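Local coordinates for protein alpha-tubulin N-acetyltransferase (PDB 4H6U) that transfers an acetyl group from acetyl coenzyme A to alpha-tubulin, as a member of the GNAT acetyltransferase family, at residues 153-158 and 179-184; 100-105 and 116-121; 18-23 and 73-78. The protein carries 1 engineered substitution. All coordinates share one frame; numbering follows the deposited sequence.

Contact 1. Residues 153-158 and 179-184; sequences AYDRPS and NNFVVF. With ACO (acetyl coenzyme *a), chain C.
Two torsions bring Asp-155 and Phe-181 together. Asp-155 turns its CG anti to the backbone N (chi1 -173°), and Phe-181 holds its CG anti to its own carbonyl carbon (chi1 -76°). The carboxylate then lies over one face of the ring, the two planes 29° apart. The pair sits at the side of the mixed GNAT sheet, where strand 153-155 pairs with the antiparallel strand 181-182, outermost in this chain. Asp-155 CB reaches Phe-181 CE2 at 3.4 Å, and Asp-155 OD2 sits 3.4 Å from Phe-181 CZ. Tyr-154 and Val-182 form the hydrogen-bonded pair. Tyr-154 N donates to Val-182 O at 2.8 Å, in the carbonyl plane, and Val-182 N returns the bond to Tyr-154 O at 2.7 Å. Past the strand, Arg-156 N adds a third bond to Asn-180 O at 2.9 Å. Asn-179 OD1 accepts from Phe-181 N, an Asx turn that leads into the outer strand. Ala-153 CB packs against Val-183 CG1. The Tyr-154 and Phe-184 side chains cross at about a right angle, with Tyr-154 CD2 at the edge of the Phe-184 ring. Tyr-154 OH is hydrogen-bonded to Pro-149 O. Asp-155 OD1 lies over the face of the Arg-156 guanidinium, so this salt bridge rests on charge alone. Pro-157 leans its ring on Val-182 CG2. Asp-155 to Ser-158 line the acetyl coenzyme A pocket. Asp-155 O is 3.3 Å from the acetyl carbon CH3. Ser-158 OG weakly caps Phe-161 N of helix 159-168 and lies 2.8 Å from cofactor N4P.

Contact 2. Residues 100-105 and 116-121; sequences KKLFLL and PLCVLA. Engineered in segment 116-121: Ala-121 (natural residue Asp). With ACO (acetyl coenzyme *a), chain C.
Lys-100 and Pro-116 are joined by one weak backbone bond, Lys-100 N to Pro-116 O at 3.4 Å, and no beta pairing links the two segments. Pro-116 CD also lies against Lys-100 O, at 3.4 Å. The side chains meet around the sulfur of Cys-118. Its SG is set anti to the carbonyl carbon (chi1 -56°) and touches Lys-100 CB at 3.8 Å. Leu-102 CD1 comes to the same SG at 4.2 Å. That methyl also meets Pro-116 CG, and the leucine and proline side chains cross at about a right angle. The one methyl, Leu-102 CD1, thus touches both the proline ring and the sulfur. Ala-153 of the neighbouring strand touches both Leu-102 and Cys-118, which extends this apolar cluster. Strand 102-105 pairs with strand 111-114 in a small antiparallel hairpin, and the contact packs that hairpin against the start of strand 117-124. Farther along, Leu-120 and the engineered Ala-121, an aspartate in the natural sequence, both face Lys-96, a classic beta bulge. Ala-121 CA lies 3.1 Å from the acetyl O of the cofactor. The bulge thus sits in a central GNAT strand, beside the acetyl group of acetyl coenzyme A.

Contact 3. Residues 18-23 and 73-78; sequences RISVLD and RHHLYL
His-75 is gripped on three sides. Arg-18 CG lies over one ring face, 3.5 Å from the centroid, in a CH-pi contact. Tyr-77 OH covers the opposite face. At the ring edge His-75 NE2 donates to Ser-20 OG at 2.9 Å, only 3° out of the ring plane. The arginine chain, bent at chi2 (92°), carries its guanidinium back over the imidazole, with Arg-18 CZ 3.9 Å from His-75 CE1. With an alanine in place of His-75, Ser-20 OG is likely to lose its imidazole donor, and a gap would probably open between Arg-18 and Tyr-77. Next come the apolar pairs on the other sheet face, Ile-19 CG1 beside Leu-76 CB and Val-21 CG2 against Leu-78 CD1. Five backbone bonds fix this register, running from Arg-18 N to His-74 O at one end to Leu-22 N to Leu-78 O (2.9 Å) at the other. Farther out, Glu-48 of the second subunit makes a salt bridge to Arg-18 NH1 and a hydrogen bond to Ser-20 OG. Strands 18-23 and 75-78 are the parallel pair at one side of this chain's mixed GNAT sheet, and antiparallel pairing of Ile-19 and Ser-20 carries the sheet into the second subunit.

All three contacts reach one mixed sheet. Contact 3 lies at its 18-23 edge within this chain and contact 1 at its 181-182 edge, their centres about 21 Å apart. Contacts 1 and 2 are neighbours, with centres about 8 Å apart. Ala-153 O lies 2.9 Å from Val-119 N, a probable hydrogen bond, and Phe-181 CE1 packs 3.5 Å from Leu-102 CD2. Both also touch the acetyl end of acetyl coenzyme A, which sits between the strands they supply. Contact 3 touches contact 2 through His-74, whose CD2 lies 3.9 Å from Leu-120 CD1. It has no touch with contact 1, from which its nearest atoms are about 8 Å away.

Contact 1. Residues 153-158 and 179-184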
loop_
_atom_site.group_PDB
_atom_site.type_symbol
_atom_site.label_atom_id
_atom_site.label_comp_id
_atom_site.label_asym_id
_atom_site.label_seq_id
_atom_site.Cartn_x
_atom_site.Cartn_y
_atom_site.Cartn_z
ATOM N N ALA A 153 -0.856 -11.843 13.607
ATOM C CA ALA A 153 0.223 -12.600 12.991
ATOM C C ALA A 153 1.302 -11.664 12.412
ATOM O O ALA A 153 1.033 -10.509 12.082
ATOM C CB ALA A 153 -0.337 -13.478 11.882
ATOM N N TYR A 154 2.531 -12.159 12.340
ATOM C CA TYR A 154 3.634 -11.333 11.896
ATOM C C TYR A 154 4.305 -11.961 10.679
ATOM O O TYR A 154 4.798 -13.089 10.716
ATOM C CB TYR A 154 4.622 -11.134 13.046
ATOM C CG TYR A 154 3.969 -10.451 14.227
ATOM C CD1 TYR A 154 3.977 -9.062 14.351
ATOM C CD2 TYR A 154 3.284 -11.190 15.197
ATOM C CE1 TYR A 154 3.363 -8.432 15.444
ATOM C CE2 TYR A 154 2.664 -10.574 16.277
ATOM C CZ TYR A 154 2.692 -9.189 16.388
ATOM O OH TYR A 154 2.076 -8.597 17.472
ATOM N N ASP A 155 4.289 -11.231 9.571
ATOM C CA ASP A 155 4.796 -11.759 8.316
ATOM C C ASP A 155 6.327 -11.589 8.209
ATOM O O ASP A 155 6.831 -10.478 8.052
ATOM C CB ASP A 155 4.113 -11.010 7.204
ATOM C CG ASP A 155 4.403 -11.567 5.851
ATOM O OD1 ASP A 155 5.297 -12.413 5.672
ATOM O OD2 ASP A 155 3.683 -11.144 4.944
ATOM N N ARG A 156 7.072 -12.695 8.267
ATOM C CA ARG A 156 8.518 -12.643 8.071
ATOM C C ARG A 156 9.214 -11.509 8.843
ATOM O O ARG A 156 9.947 -10.703 8.274
ATOM C CB ARG A 156 8.869 -12.561 6.576
ATOM C CG ARG A 156 8.331 -13.742 5.748
ATOM C CD ARG A 156 8.722 -13.628 4.280
ATOM N NE ARG A 156 8.070 -12.513 3.604
ATOM C CZ ARG A 156 7.029 -12.616 2.776
ATOM N NH1 ARG A 156 6.476 -13.803 2.521
ATOM N NH2 ARG A 156 6.534 -11.515 2.207
ATOM N N PRO A 157 9.039 -11.473 10.159
ATOM C CA PRO A 157 9.566 -10.341 10.936
ATOM C C PRO A 157 11.086 -10.390 11.018
ATOM O O PRO A 157 11.664 -11.470 11.202
ATOM C CB PRO A 157 8.934 -10.531 12.318
ATOM C CG PRO A 157 8.629 -12.011 12.403
ATOM C CD PRO A 157 8.227 -12.381 10.978
ATOM N N SER A 158 11.726 -9.232 10.894
ATOM C CA SER A 158 13.177 -9.144 10.994
ATOM C C SER A 158 13.636 -9.410 12.447
ATOM O O SER A 158 12.843 -9.381 13.398
ATOM C CB SER A 158 13.636 -7.755 10.539
ATOM O OG SER A 158 13.205 -6.750 11.457
ATOM N N ASN A 179 4.383 -21.486 7.157
ATOM C CA ASN A 179 3.989 -20.537 6.135
ATOM C C ASN A 179 4.597 -19.128 6.251
ATOM O O ASN A 179 4.032 -18.187 5.690
ATOM C CB ASN A 179 2.475 -20.403 6.153
ATOM C CG ASN A 179 2.001 -19.593 7.318
ATOM O OD1 ASN A 179 2.764 -19.305 8.256
ATOM N ND2 ASN A 179 0.733 -19.212 7.283
ATOM N N ASN A 180 5.726 -18.970 6.955
ATOM C CA ASN A 180 6.426 -17.661 7.029
ATOM C C ASN A 180 5.818 -16.589 7.927
ATOM O O ASN A 180 6.351 -15.480 8.001
ATOM C CB ASN A 180 6.564 -17.028 5.644
ATOM C CG ASN A 180 7.458 -17.813 4.733
ATOM O OD1 ASN A 180 7.148 -17.980 3.555
ATOM N ND2 ASN A 180 8.582 -18.293 5.256
ATOM N N PHE A 181 4.689 -16.892 8.546
ATOM C CA PHE A 181 4.088 -15.983 9.509
ATOM C C PHE A 181 4.423 -16.504 10.880
ATOM O O PHE A 181 4.613 -17.710 11.087
ATOM C CB PHE A 181 2.564 -15.868 9.330
ATOM C CG PHE A 181 2.153 -15.023 8.162
ATOM C CD1 PHE A 181 2.228 -15.511 6.882
ATOM C CD2 PHE A 181 1.715 -13.726 8.349
ATOM C CE1 PHE A 181 1.836 -14.720 5.792
ATOM C CE2 PHE A 181 1.345 -12.948 7.285
ATOM C CZ PHE A 181 1.394 -13.440 6.011
ATOM N N VAL A 182 4.554 -15.560 11.801
ATOM C CA VAL A 182 4.803 -15.871 13.179
ATOM C C VAL A 182 3.570 -15.502 14.030
ATOM O O VAL A 182 2.954 -14.440 13.859
ATOM C CB VAL A 182 6.036 -15.132 13.680
ATOM C CG1 VAL A 182 6.184 -15.325 15.184
ATOM C CG2 VAL A 182 7.249 -15.629 12.950
ATOM N N VAL A 183 3.193 -16.428 14.893
ATOM C CA VAL A 183 2.119 -16.231 15.828
ATOM C C VAL A 183 2.537 -16.800 17.169
ATOM O O VAL A 183 3.319 -17.752 17.242
ATOM C CB VAL A 183 0.802 -16.898 15.377
ATOM C CG1 VAL A 183 0.367 -16.357 14.048
ATOM C CG2 VAL A 183 0.965 -18.375 15.337
ATOM N N PHE A 184 2.048 -16.179 18.236
ATOM C CA PHE A 184 2.447 -16.596 19.566
ATOM C C PHE A 184 1.332 -17.336 20.305
ATOM O O PHE A 184 0.179 -17.325 19.887
ATOM C CB PHE A 184 2.944 -15.406 20.359
ATOM C CG PHE A 184 4.162 -14.742 19.766
ATOM C CD1 PHE A 184 5.439 -15.060 20.213
ATOM C CD2 PHE A 184 4.016 -13.821 18.727
ATOM C CE1 PHE A 184 6.582 -14.434 19.673
ATOM C CE2 PHE A 184 5.116 -13.162 18.189
ATOM C CZ PHE A 184 6.434 -13.470 18.668
HETATM N N1A ACO C . 19.045 -4.594 17.854
HETATM C C2A ACO C . 18.147 -5.284 18.641
HETATM N N3A ACO C . 16.944 -4.894 19.004
HETATM C C4A ACO C . 16.577 -3.613 18.569
HETATM C C5A ACO C . 17.408 -2.786 17.787
HETATM C C6A ACO C . 18.686 -3.345 17.436
HETATM N N6A ACO C . 19.615 -2.704 16.683
HETATM N N7A ACO C . 16.714 -1.566 17.532
HETATM C C8A ACO C . 15.499 -1.671 18.187
HETATM N N9A ACO C . 15.419 -2.922 18.831
HETATM C C1B ACO C . 14.387 -3.532 19.637
HETATM C C2B ACO C . 14.876 -3.947 21.016
HETATM O O2B ACO C . 14.013 -4.870 21.621
HETATM C C3B ACO C . 14.688 -2.542 21.734
HETATM O O3B ACO C . 14.615 -2.625 23.032
HETATM P P3B ACO C . 16.217 -2.341 23.886
HETATM O O7A ACO C . 15.656 -2.461 25.270
HETATM O O8A ACO C . 16.979 -3.527 23.347
HETATM O O9A ACO C . 16.631 -0.992 23.391
HETATM C C4B ACO C . 13.385 -2.073 21.149
HETATM O O4B ACO C . 13.323 -2.623 19.796
HETATM C C5B ACO C . 13.350 -0.544 21.178
HETATM O O5B ACO C . 12.076 -0.022 21.240
HETATM P P1A ACO C . 11.712 1.232 20.205
HETATM O O1A ACO C . 10.303 1.563 20.538
HETATM O O2A ACO C . 12.831 2.254 20.206
HETATM O O3A ACO C . 11.691 0.503 18.710
HETATM P P2A ACO C . 12.275 1.189 17.428
HETATM O O4A ACO C . 11.670 2.513 17.109
HETATM O O5A ACO C . 13.723 0.954 17.177
HETATM O O6A ACO C . 11.429 0.224 16.122
HETATM C CBP ACO C . 11.810 -1.597 14.665
HETATM C CCP ACO C . 11.536 -1.149 16.097
HETATM C CDP ACO C . 11.973 -3.121 14.557
HETATM C CEP ACO C . 10.672 -1.098 13.721
HETATM C CAP ACO C . 13.129 -0.870 14.249
HETATM O OAP ACO C . 14.258 -1.216 15.023
HETATM C C9P ACO C . 13.378 -0.904 12.712
HETATM O O9P ACO C . 12.721 -0.171 12.012
HETATM N N8P ACO C . 14.191 -1.670 11.945
HETATM C C7P ACO C . 15.107 -2.659 12.253
HETATM C C6P ACO C . 15.443 -3.566 10.967
HETATM C C5P ACO C . 14.261 -3.932 9.985
HETATM O O5P ACO C . 14.455 -4.090 8.769
HETATM N N4P ACO C . 12.939 -4.095 10.518
HETATM C C3P ACO C . 11.688 -4.479 9.731
HETATM C C2P ACO C . 10.563 -5.346 10.442
HETATM S S1P ACO C . 9.961 -7.051 9.697
HETATM C C ACO C . 8.323 -6.736 9.031
HETATM O O ACO C . 8.067 -5.621 8.765
HETATM C CH3 ACO C . 7.195 -7.606 9.536
#

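Contact 2. Residues 100-105 and 116-121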
loop_
_atom_site.group_PDB
_atom_site.type_symbol
_atom_site.label_atom_id
_atom_site.label_comp_id
_atom_site.label_asym_id
_atom_site.label_seq_id
_atom_site.Cartn_x
_atom_site.Cartn_y
_atom_site.Cartn_z
ATOM N N LYS A 100 -5.282 -10.925 6.502
ATOM C CA LYS A 100 -4.821 -11.927 5.561
ATOM C C LYS A 100 -5.447 -13.272 5.942
ATOM O O LYS A 100 -5.503 -13.625 7.119
ATOM C CB LYS A 100 -3.302 -12.050 5.655
ATOM C CG LYS A 100 -2.524 -12.011 4.354
ATOM C CD LYS A 100 -2.352 -10.615 3.784
ATOM C CE LYS A 100 -1.536 -10.740 2.518
ATOM N NZ LYS A 100 -1.363 -9.476 1.763
ATOM N N LYS A 101 -5.950 -14.010 4.969
ATOM C CA LYS A 101 -6.430 -15.355 5.237
ATOM C C LYS A 101 -5.198 -16.260 5.328
ATOM O O LYS A 101 -4.393 -16.314 4.394
ATOM C CB LYS A 101 -7.386 -15.830 4.132
ATOM N N LEU A 102 -5.034 -16.915 6.475
ATOM C CA LEU A 102 -3.893 -17.793 6.736
ATOM C C LEU A 102 -4.352 -19.195 7.100
ATOM O O LEU A 102 -5.382 -19.382 7.756
ATOM C CB LEU A 102 -3.038 -17.256 7.873
ATOM C CG LEU A 102 -2.320 -15.938 7.658
ATOM C CD1 LEU A 102 -1.603 -15.547 8.936
ATOM C CD2 LEU A 102 -1.348 -16.017 6.506
ATOM N N PHE A 103 -3.571 -20.176 6.662
ATOM C CA PHE A 103 -3.744 -21.566 7.086
ATOM C C PHE A 103 -2.691 -21.859 8.116
ATOM O O PHE A 103 -1.514 -22.006 7.793
ATOM C CB PHE A 103 -3.575 -22.507 5.900
ATOM C CG PHE A 103 -4.617 -22.328 4.873
ATOM C CD1 PHE A 103 -5.698 -23.190 4.819
ATOM C CD2 PHE A 103 -4.559 -21.259 3.983
ATOM C CE1 PHE A 103 -6.699 -23.028 3.859
ATOM C CE2 PHE A 103 -5.562 -21.083 3.013
ATOM C CZ PHE A 103 -6.630 -21.971 2.956
ATOM N N LEU A 104 -3.099 -21.906 9.367
ATOM C CA LEU A 104 -2.120 -21.981 10.435
ATOM C C LEU A 104 -2.154 -23.325 11.120
ATOM O O LEU A 104 -3.151 -24.029 11.063
ATOM C CB LEU A 104 -2.416 -20.927 11.486
ATOM C CG LEU A 104 -2.305 -19.457 11.114
ATOM C CD1 LEU A 104 -2.786 -18.626 12.307
ATOM C CD2 LEU A 104 -0.889 -19.062 10.697
ATOM N N LEU A 105 -1.062 -23.654 11.794
ATOM C CA LEU A 105 -1.009 -24.804 12.675
ATOM C C LEU A 105 -1.174 -24.328 14.107
ATOM O O LEU A 105 -0.656 -23.283 14.469
ATOM C CB LEU A 105 0.335 -25.529 12.521
ATOM C CG LEU A 105 0.661 -26.010 11.105
ATOM C CD1 LEU A 105 1.988 -26.732 11.101
ATOM C CD2 LEU A 105 -0.459 -26.912 10.574
ATOM N N PRO A 116 -6.599 -13.176 10.750
ATOM C CA PRO A 116 -6.175 -12.194 11.753
ATOM C C PRO A 116 -5.588 -10.973 11.103
ATOM O O PRO A 116 -5.314 -10.988 9.898
ATOM C CB PRO A 116 -5.072 -12.925 12.517
ATOM C CG PRO A 116 -4.422 -13.793 11.438
ATOM C CD PRO A 116 -5.570 -14.206 10.513
ATOM N N LEU A 117 -5.390 -9.936 11.911
ATOM C CA LEU A 117 -4.678 -8.762 11.473
ATOM C C LEU A 117 -3.187 -9.074 11.477
ATOM O O LEU A 117 -2.687 -9.666 12.433
ATOM C CB LEU A 117 -4.962 -7.588 12.420
ATOM C CG LEU A 117 -4.444 -6.253 11.902
ATOM C CD1 LEU A 117 -5.322 -5.835 10.742
ATOM C CD2 LEU A 117 -4.474 -5.209 12.991
ATOM N N CYS A 118 -2.488 -8.739 10.400
ATOM C CA CYS A 118 -1.062 -9.060 10.318
ATOM C C CYS A 118 -0.248 -7.809 10.221
ATOM O O CYS A 118 -0.666 -6.822 9.602
ATOM C CB CYS A 118 -0.767 -9.905 9.085
ATOM S SG CYS A 118 -1.698 -11.388 8.990
ATOM N N VAL A 119 0.949 -7.874 10.775
ATOM C CA VAL A 119 1.937 -6.845 10.498
ATOM C C VAL A 119 2.687 -7.240 9.242
ATOM O O VAL A 119 3.193 -8.358 9.161
ATOM C CB VAL A 119 2.931 -6.634 11.649
ATOM C CG1 VAL A 119 3.945 -5.547 11.257
ATOM C CG2 VAL A 119 2.189 -6.273 12.912
ATOM N N LEU A 120 2.694 -6.349 8.253
ATOM C CA LEU A 120 3.301 -6.601 6.937
ATOM C C LEU A 120 4.620 -5.851 6.738
ATOM O O LEU A 120 5.469 -6.278 5.975
ATOM C CB LEU A 120 2.292 -6.238 5.834
ATOM C CG LEU A 120 0.950 -6.980 5.975
ATOM C CD1 LEU A 120 -0.127 -6.515 5.021
ATOM C CD2 LEU A 120 1.174 -8.441 5.800
ATOM N N ALA A 121 4.752 -4.672 7.341
ATOM C CA ALA A 121 5.993 -3.895 7.229
ATOM C C ALA A 121 6.105 -2.967 8.423
ATOM O O ALA A 121 5.097 -2.416 8.897
ATOM C CB ALA A 121 6.028 -3.105 5.929
HETATM N N1A ACO C . 19.045 -4.594 17.854
HETATM C C2A ACO C . 18.147 -5.284 18.641
HETATM N N3A ACO C . 16.944 -4.894 19.004
HETATM C C4A ACO C . 16.577 -3.613 18.569
HETATM C C5A ACO C . 17.408 -2.786 17.787
HETATM C C6A ACO C . 18.686 -3.345 17.436
HETATM N N6A ACO C . 19.615 -2.704 16.683
HETATM N N7A ACO C . 16.714 -1.566 17.532
HETATM C C8A ACO C . 15.499 -1.671 18.187
HETATM N N9A ACO C . 15.419 -2.922 18.831
HETATM C C1B ACO C . 14.387 -3.532 19.637
HETATM C C2B ACO C . 14.876 -3.947 21.016
HETATM O O2B ACO C . 14.013 -4.870 21.621
HETATM C C3B ACO C . 14.688 -2.542 21.734
HETATM O O3B ACO C . 14.615 -2.625 23.032
HETATM P P3B ACO C . 16.217 -2.341 23.886
HETATM O O7A ACO C . 15.656 -2.461 25.270
HETATM O O8A ACO C . 16.979 -3.527 23.347
HETATM O O9A ACO C . 16.631 -0.992 23.391
HETATM C C4B ACO C . 13.385 -2.073 21.149
HETATM O O4B ACO C . 13.323 -2.623 19.796
HETATM C C5B ACO C . 13.350 -0.544 21.178
HETATM O O5B ACO C . 12.076 -0.022 21.240
HETATM P P1A ACO C . 11.712 1.232 20.205
HETATM O O1A ACO C . 10.303 1.563 20.538
HETATM O O2A ACO C . 12.831 2.254 20.206
HETATM O O3A ACO C . 11.691 0.503 18.710
HETATM P P2A ACO C . 12.275 1.189 17.428
HETATM O O4A ACO C . 11.670 2.513 17.109
HETATM O O5A ACO C . 13.723 0.954 17.177
HETATM O O6A ACO C . 11.429 0.224 16.122
HETATM C CBP ACO C . 11.810 -1.597 14.665
HETATM C CCP ACO C . 11.536 -1.149 16.097
HETATM C CDP ACO C . 11.973 -3.121 14.557
HETATM C CEP ACO C . 10.672 -1.098 13.721
HETATM C CAP ACO C . 13.129 -0.870 14.249
HETATM O OAP ACO C . 14.258 -1.216 15.023
HETATM C C9P ACO C . 13.378 -0.904 12.712
HETATM O O9P ACO C . 12.721 -0.171 12.012
HETATM N N8P ACO C . 14.191 -1.670 11.945
HETATM C C7P ACO C . 15.107 -2.659 12.253
HETATM C C6P ACO C . 15.443 -3.566 10.967
HETATM C C5P ACO C . 14.261 -3.932 9.985
HETATM O O5P ACO C . 14.455 -4.090 8.769
HETATM N N4P ACO C . 12.939 -4.095 10.518
HETATM C C3P ACO C . 11.688 -4.479 9.731
HETATM C C2P ACO C . 10.563 -5.346 10.442
HETATM S S1P ACO C . 9.961 -7.051 9.697
HETATM C C ACO C . 8.323 -6.736 9.031
HETATM O O ACO C . 8.067 -5.621 8.765
HETATM C CH3 ACO C . 7.195 -7.606 9.536
#

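Contact 3. Residues 18-23 and 73-78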
loop_
_atom_site.group_PDB
_atom_site.type_symbol
_atom_site.label_atom_id
_atom_site.label_comp_id
_atom_site.label_asym_id
_atom_site.label_seq_id
_atom_site.Cartn_x
_atom_site.Cartn_y
_atom_site.Cartn_z
ATOM N N ARG A 18 -5.385 2.270 2.789
ATOM C CA ARG A 18 -5.729 3.200 3.834
ATOM C C ARG A 18 -4.416 3.716 4.405
ATOM O O ARG A 18 -3.517 2.939 4.704
ATOM C CB ARG A 18 -6.657 2.521 4.832
ATOM C CG ARG A 18 -7.128 3.326 5.957
ATOM C CD ARG A 18 -8.470 4.001 5.639
ATOM N NE ARG A 18 -8.936 4.681 6.843
ATOM C CZ ARG A 18 -8.332 5.717 7.413
ATOM N NH1 ARG A 18 -7.219 6.226 6.897
ATOM N NH2 ARG A 18 -8.833 6.242 8.532
ATOM N N ILE A 19 -4.273 5.038 4.471
ATOM C CA ILE A 19 -3.030 5.648 4.934
ATOM C C ILE A 19 -3.305 6.742 5.943
ATOM O O ILE A 19 -4.141 7.623 5.718
ATOM C CB ILE A 19 -2.188 6.230 3.808
ATOM C CG1 ILE A 19 -1.990 5.206 2.693
ATOM C CG2 ILE A 19 -0.818 6.622 4.337
ATOM C CD1 ILE A 19 -1.035 5.673 1.642
ATOM N N SER A 20 -2.568 6.663 7.043
ATOM C CA SER A 20 -2.678 7.603 8.134
ATOM C C SER A 20 -1.319 8.165 8.540
ATOM O O SER A 20 -0.348 7.418 8.772
ATOM C CB SER A 20 -3.287 6.922 9.360
ATOM O OG SER A 20 -4.598 6.500 9.111
ATOM N N VAL A 21 -1.292 9.476 8.687
ATOM C CA VAL A 21 -0.137 10.179 9.217
ATOM C C VAL A 21 -0.531 10.772 10.559
ATOM O O VAL A 21 -1.539 11.473 10.668
ATOM C CB VAL A 21 0.319 11.301 8.295
ATOM C CG1 VAL A 21 1.613 11.895 8.816
ATOM C CG2 VAL A 21 0.521 10.777 6.883
ATOM N N LEU A 22 0.270 10.467 11.568
ATOM C CA LEU A 22 0.064 10.977 12.915
ATOM C C LEU A 22 1.342 11.628 13.403
ATOM O O LEU A 22 2.448 11.153 13.111
ATOM C CB LEU A 22 -0.338 9.859 13.869
ATOM C CG LEU A 22 0.478 8.582 13.846
ATOM C CD1 LEU A 22 0.564 7.982 15.240
ATOM C CD2 LEU A 22 -0.177 7.595 12.910
ATOM N N ASP A 23 1.185 12.649 14.238
ATOM C CA ASP A 23 2.324 13.358 14.773
ATOM C C ASP A 23 2.835 12.617 15.997
ATOM O O ASP A 23 2.065 11.994 16.734
ATOM C CB ASP A 23 1.947 14.795 15.118
ATOM C CG ASP A 23 1.371 15.551 13.939
ATOM O OD1 ASP A 23 1.744 15.218 12.805
ATOM O OD2 ASP A 23 0.575 16.497 14.134
ATOM N N ARG A 73 -8.734 -3.623 3.076
ATOM C CA ARG A 73 -7.657 -2.731 2.686
ATOM C C ARG A 73 -6.540 -2.804 3.719
ATOM O O ARG A 73 -6.791 -2.920 4.912
ATOM C CB ARG A 73 -8.168 -1.296 2.597
ATOM C CG ARG A 73 -9.044 -1.022 1.401
ATOM C CD ARG A 73 -9.411 0.433 1.293
ATOM N NE ARG A 73 -10.124 0.944 2.454
ATOM C CZ ARG A 73 -10.777 2.104 2.474
ATOM N NH1 ARG A 73 -10.838 2.869 1.392
ATOM N NH2 ARG A 73 -11.410 2.481 3.567
ATOM N N HIS A 74 -5.299 -2.785 3.254
ATOM C CA HIS A 74 -4.166 -2.679 4.155
ATOM C C HIS A 74 -4.165 -1.242 4.733
ATOM O O HIS A 74 -4.749 -0.332 4.148
ATOM C CB HIS A 74 -2.862 -2.977 3.409
ATOM C CG HIS A 74 -2.787 -4.361 2.846
ATOM N ND1 HIS A 74 -3.682 -5.358 3.177
ATOM C CD2 HIS A 74 -1.941 -4.906 1.940
ATOM C CE1 HIS A 74 -3.372 -6.462 2.524
ATOM N NE2 HIS A 74 -2.324 -6.212 1.762
ATOM N N HIS A 75 -3.610 -1.081 5.927
ATOM C CA HIS A 75 -3.543 0.219 6.569
ATOM C C HIS A 75 -2.066 0.584 6.827
ATOM O O HIS A 75 -1.336 -0.158 7.470
ATOM C CB HIS A 75 -4.347 0.196 7.884
ATOM C CG HIS A 75 -4.776 1.553 8.347
ATOM N ND1 HIS A 75 -6.017 1.790 8.907
ATOM C CD2 HIS A 75 -4.131 2.750 8.337
ATOM C CE1 HIS A 75 -6.127 3.076 9.200
ATOM N NE2 HIS A 75 -4.995 3.679 8.876
ATOM N N LEU A 76 -1.634 1.704 6.259
ATOM C CA LEU A 76 -0.282 2.178 6.435
ATOM C C LEU A 76 -0.264 3.353 7.406
ATOM O O LEU A 76 -0.963 4.358 7.178
ATOM C CB LEU A 76 0.275 2.618 5.095
ATOM C CG LEU A 76 1.709 3.145 5.117
ATOM C CD1 LEU A 76 2.687 2.108 5.675
ATOM C CD2 LEU A 76 2.094 3.532 3.688
ATOM N N TYR A 77 0.511 3.223 8.482
ATOM C CA TYR A 77 0.683 4.332 9.437
ATOM C C TYR A 77 2.075 4.953 9.316
ATOM O O TYR A 77 3.112 4.266 9.356
ATOM C CB TYR A 77 0.477 3.866 10.896
ATOM C CG TYR A 77 -0.833 3.168 11.159
ATOM C CD1 TYR A 77 -1.924 3.872 11.648
ATOM C CD2 TYR A 77 -0.998 1.814 10.890
ATOM C CE1 TYR A 77 -3.139 3.246 11.873
ATOM C CE2 TYR A 77 -2.212 1.185 11.110
ATOM C CZ TYR A 77 -3.277 1.903 11.593
ATOM O OH TYR A 77 -4.474 1.274 11.819
ATOM N N LEU A 78 2.068 6.274 9.215
ATOM C CA LEU A 78 3.299 7.053 9.158
ATOM C C LEU A 78 3.358 7.957 10.388
ATOM O O LEU A 78 2.371 8.622 10.738
ATOM C CB LEU A 78 3.345 7.912 7.899
ATOM C CG LEU A 78 3.110 7.212 6.546
ATOM C CD1 LEU A 78 3.294 8.204 5.432
ATOM C CD2 LEU A 78 4.049 6.057 6.353
#